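Local atomic coordinates of MUTM (fpg) protein (Thermus thermophilus, PDB entry 1EE8), a protein that belongs to the formamidopyrimidine-DNA glycosylase (MutM/Fpg) family, joining a beta-rich N-terminal domain to a helix-two-turn-helix domain and a zinc finger. Residues N161-R170 / F224-G232. Residues are numbered along the deposited sequence; the frame is centred on the assembly and turned at random.
Sequences NIYADEALFR and FQTRHAVYG
Glu166 reaches from the helix 161-170 into the bend of 229-231, where its carboxylate gathers three successive backbone N-H groups. Glu166 OE1 takes two of them. Tyr231 N meets Glu166 OE1 at 2.8 Å, almost straight and nearly along the C-O axis. Val230 N reaches the syn lone pair of Glu166 OE1 at 3.0 Å. Glu166 OE2 accepts from Ala229 N at 2.7 Å, also on the syn side but 20° out of the carboxylate plane. A bend at chi2 (-62°) swings the acid toward the loop, although its CB does not point there. Toward the start of the helix, CG1 of Ile162 sits over the centre of one face of the Tyr231 ring, 3.5 Å from the centroid, a CH-pi contact; its CG2 branch turns to the His228 ring. One helical turn beyond Glu166, Phe169 receives the CB of Ala229, 3.3 Å from Phe169 CD2, and CG1 of Val230 at CD1; the phenylalanine also touches the residues of the zinc site. Tyr163 CE2 lies 3.8 Å from Phe224 CE1, the two ring planes inclined at 48°. Second-shell bonds probably help to position these groups: Tyr163 OH hydrogen-bonds Glu5 OE1 and Ser207 OG, and His228 NE2 bonds the same serine hydroxyl. Asp165 OD1 forms a salt bridge with Lys147 NZ, while OD2, at the edge of the Tyr231 ring, accepts a hydrogen bond from His256 N. The contact thus joins a helix of the H2TH domain to the loop between helix 184-203 and strand 246-249. The three N-H dipoles probably stabilise the buried Glu166 carboxylate as an anion.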
loop_
_atom_site.group_PDB
_atom_site.type_symbol
_atom_site.label_atom_id
_atom_site.label_comp_id
_atom_site.label_asym_id
_atom_site.label_seq_id
_atom_site.Cartn_x
_atom_site.Cartn_y
_atom_site.Cartn_z
ATOM N N ASN A 161 0.700 31.758 11.258
ATOM C CA ASN A 161 0.660 32.861 12.205
ATOM C C ASN A 161 1.949 33.662 12.324
ATOM O O ASN A 161 1.932 34.891 12.242
ATOM C CB ASN A 161 0.263 32.337 13.586
ATOM C CG ASN A 161 -1.224 32.080 13.702
ATOM O OD1 ASN A 161 -2.045 32.934 13.358
ATOM N ND2 ASN A 161 -1.581 30.894 14.180
ATOM N N ILE A 162 3.064 32.969 12.532
ATOM C CA ILE A 162 4.351 33.639 12.696
ATOM C C ILE A 162 4.720 34.582 11.554
ATOM O O ILE A 162 4.925 35.781 11.763
ATOM C CB ILE A 162 5.494 32.612 12.870
ATOM C CG1 ILE A 162 5.304 31.851 14.185
ATOM C CG2 ILE A 162 6.854 33.318 12.855
ATOM C CD1 ILE A 162 6.389 30.838 14.472
ATOM N N TYR A 163 4.783 34.048 10.341
ATOM C CA TYR A 163 5.170 34.863 9.213
ATOM C C TYR A 163 4.117 35.835 8.723
ATOM O O TYR A 163 4.451 36.845 8.100
ATOM C CB TYR A 163 5.710 33.950 8.116
ATOM C CG TYR A 163 6.883 33.173 8.668
ATOM C CD1 TYR A 163 6.765 31.826 8.989
ATOM C CD2 TYR A 163 8.078 33.822 8.992
ATOM C CE1 TYR A 163 7.799 31.143 9.627
ATOM C CE2 TYR A 163 9.117 33.148 9.634
ATOM C CZ TYR A 163 8.969 31.808 9.948
ATOM O OH TYR A 163 9.981 31.141 10.594
ATOM N N ALA A 164 2.847 35.559 9.003
ATOM C CA ALA A 164 1.811 36.509 8.616
ATOM C C ALA A 164 2.023 37.722 9.537
ATOM O O ALA A 164 2.129 38.858 9.070
ATOM C CB ALA A 164 0.424 35.923 8.831
ATOM N N ASP A 165 2.096 37.469 10.843
ATOM C CA ASP A 165 2.310 38.539 11.818
ATOM C C ASP A 165 3.575 39.348 11.481
ATOM O O ASP A 165 3.544 40.580 11.441
ATOM C CB ASP A 165 2.448 37.963 13.238
ATOM C CG ASP A 165 1.115 37.510 13.834
ATOM O OD1 ASP A 165 0.101 37.487 13.107
ATOM O OD2 ASP A 165 1.087 37.175 15.039
ATOM N N GLU A 166 4.686 38.660 11.224
ATOM C CA GLU A 166 5.930 39.357 10.919
ATOM C C GLU A 166 5.883 40.134 9.602
ATOM O O GLU A 166 6.439 41.220 9.500
ATOM C CB GLU A 166 7.107 38.373 10.908
ATOM C CG GLU A 166 7.472 37.821 12.287
ATOM C CD GLU A 166 7.907 38.907 13.263
ATOM O OE1 GLU A 166 7.272 39.031 14.329
ATOM O OE2 GLU A 166 8.886 39.632 12.967
ATOM N N ALA A 167 5.218 39.588 8.596
ATOM C CA ALA A 167 5.138 40.272 7.311
ATOM C C ALA A 167 4.307 41.543 7.451
ATOM O O ALA A 167 4.658 42.601 6.917
ATOM C CB ALA A 167 4.523 39.348 6.249
ATOM N N LEU A 168 3.199 41.428 8.172
ATOM C CA LEU A 168 2.307 42.552 8.391
ATOM C C LEU A 168 3.004 43.683 9.138
ATOM O O LEU A 168 2.775 44.861 8.857
ATOM C CB LEU A 168 1.063 42.083 9.151
ATOM C CG LEU A 168 0.124 41.224 8.292
ATOM C CD1 LEU A 168 -0.902 40.508 9.163
ATOM C CD2 LEU A 168 -0.565 42.134 7.260
ATOM N N PHE A 169 3.855 43.332 10.091
ATOM C CA PHE A 169 4.579 44.357 10.831
ATOM C C PHE A 169 5.606 45.007 9.924
ATOM O O PHE A 169 5.763 46.227 9.908
ATOM C CB PHE A 169 5.337 43.785 12.025
ATOM C CG PHE A 169 6.233 44.796 12.686
ATOM C CD1 PHE A 169 5.699 45.762 13.529
ATOM C CD2 PHE A 169 7.590 44.837 12.394
ATOM C CE1 PHE A 169 6.507 46.756 14.073
ATOM C CE2 PHE A 169 8.407 45.828 12.930
ATOM C CZ PHE A 169 7.864 46.787 13.770
ATOM N N ARG A 170 6.329 44.185 9.178
ATOM C CA ARG A 170 7.343 44.738 8.311
ATOM C C ARG A 170 6.715 45.713 7.319
ATOM O O ARG A 170 7.298 46.749 7.017
ATOM C CB ARG A 170 8.098 43.628 7.581
ATOM C CG ARG A 170 9.298 44.170 6.839
ATOM C CD ARG A 170 10.252 43.094 6.393
ATOM N NE ARG A 170 10.848 42.374 7.517
ATOM C CZ ARG A 170 11.871 41.538 7.389
ATOM N NH1 ARG A 170 12.362 40.910 8.448
ATOM N NH2 ARG A 170 12.410 41.341 6.193
ATOM N N PHE A 224 15.762 32.481 13.273
ATOM C CA PHE A 224 15.027 33.653 12.797
ATOM C C PHE A 224 14.284 34.345 13.923
ATOM O O PHE A 224 13.918 35.515 13.800
ATOM C CB PHE A 224 14.029 33.268 11.697
ATOM C CG PHE A 224 13.349 34.451 11.058
ATOM C CD1 PHE A 224 12.045 34.796 11.402
ATOM C CD2 PHE A 224 14.024 35.233 10.126
ATOM C CE1 PHE A 224 11.423 35.907 10.828
ATOM C CE2 PHE A 224 13.416 36.343 9.545
ATOM C CZ PHE A 224 12.110 36.682 9.897
ATOM N N GLN A 225 14.064 33.629 15.020
ATOM C CA GLN A 225 13.351 34.200 16.156
ATOM C C GLN A 225 14.031 35.460 16.689
ATOM O O GLN A 225 13.401 36.262 17.380
ATOM C CB GLN A 225 13.194 33.163 17.282
ATOM C CG GLN A 225 14.493 32.649 17.902
ATOM C CD GLN A 225 15.115 31.501 17.118
ATOM O OE1 GLN A 225 14.656 31.154 16.034
ATOM N NE2 GLN A 225 16.172 30.908 17.672
ATOM N N THR A 226 15.311 35.638 16.363
ATOM C CA THR A 226 16.057 36.814 16.804
ATOM C C THR A 226 15.659 38.019 15.960
ATOM O O THR A 226 15.882 39.167 16.351
ATOM C CB THR A 226 17.588 36.603 16.687
ATOM O OG1 THR A 226 17.955 36.456 15.311
ATOM C CG2 THR A 226 18.014 35.351 17.455
ATOM N N ARG A 227 15.062 37.750 14.802
ATOM C CA ARG A 227 14.614 38.804 13.897
ATOM C C ARG A 227 13.135 39.125 14.128
ATOM O O ARG A 227 12.596 40.046 13.513
ATOM C CB ARG A 227 14.803 38.377 12.435
ATOM C CG ARG A 227 16.236 38.051 12.015
ATOM C CD ARG A 227 17.115 39.288 11.967
ATOM N NE ARG A 227 18.313 39.078 11.156
ATOM C CZ ARG A 227 18.304 38.897 9.836
ATOM N NH1 ARG A 227 17.158 38.900 9.169
ATOM N NH2 ARG A 227 19.441 38.705 9.179
ATOM N N HIS A 228 12.475 38.361 14.997
ATOM C CA HIS A 228 11.060 38.601 15.275
ATOM C C HIS A 228 10.826 39.986 15.859
ATOM O O HIS A 228 11.479 40.386 16.824
ATOM C CB HIS A 228 10.504 37.555 16.240
ATOM C CG HIS A 228 10.359 36.193 15.635
ATOM N ND1 HIS A 228 9.791 35.137 16.311
ATOM C CD2 HIS A 228 10.727 35.712 14.424
ATOM C CE1 HIS A 228 9.817 34.061 15.542
ATOM N NE2 HIS A 228 10.380 34.384 14.392
ATOM N N ALA A 229 9.878 40.706 15.269
ATOM C CA ALA A 229 9.550 42.048 15.715
ATOM C C ALA A 229 8.349 42.049 16.646
ATOM O O ALA A 229 8.328 42.778 17.636
ATOM C CB ALA A 229 9.270 42.942 14.511
ATOM N N VAL A 230 7.352 41.226 16.333
ATOM C CA VAL A 230 6.144 41.186 17.142
ATOM C C VAL A 230 5.676 39.798 17.573
ATOM O O VAL A 230 5.079 39.652 18.639
ATOM C CB VAL A 230 4.977 41.888 16.408
ATOM C CG1 VAL A 230 5.343 43.348 16.121
ATOM C CG2 VAL A 230 4.655 41.153 15.111
ATOM N N TYR A 231 5.927 38.777 16.758
ATOM C CA TYR A 231 5.484 37.444 17.137
ATOM C C TYR A 231 6.122 36.957 18.434
ATOM O O TYR A 231 7.340 37.027 18.610
ATOM C CB TYR A 231 5.767 36.405 16.050
ATOM C CG TYR A 231 5.102 35.097 16.407
ATOM C CD1 TYR A 231 3.755 34.881 16.120
ATOM C CD2 TYR A 231 5.779 34.134 17.162
ATOM C CE1 TYR A 231 3.091 33.744 16.582
ATOM C CE2 TYR A 231 5.127 32.999 17.632
ATOM C CZ TYR A 231 3.783 32.812 17.341
ATOM O OH TYR A 231 3.133 31.701 17.827
ATOM N N GLY A 232 5.287 36.445 19.331
ATOM C CA GLY A 232 5.780 35.949 20.604
ATOM C C GLY A 232 6.382 37.018 21.505
ATOM O O GLY A 232 7.023 36.690 22.508
#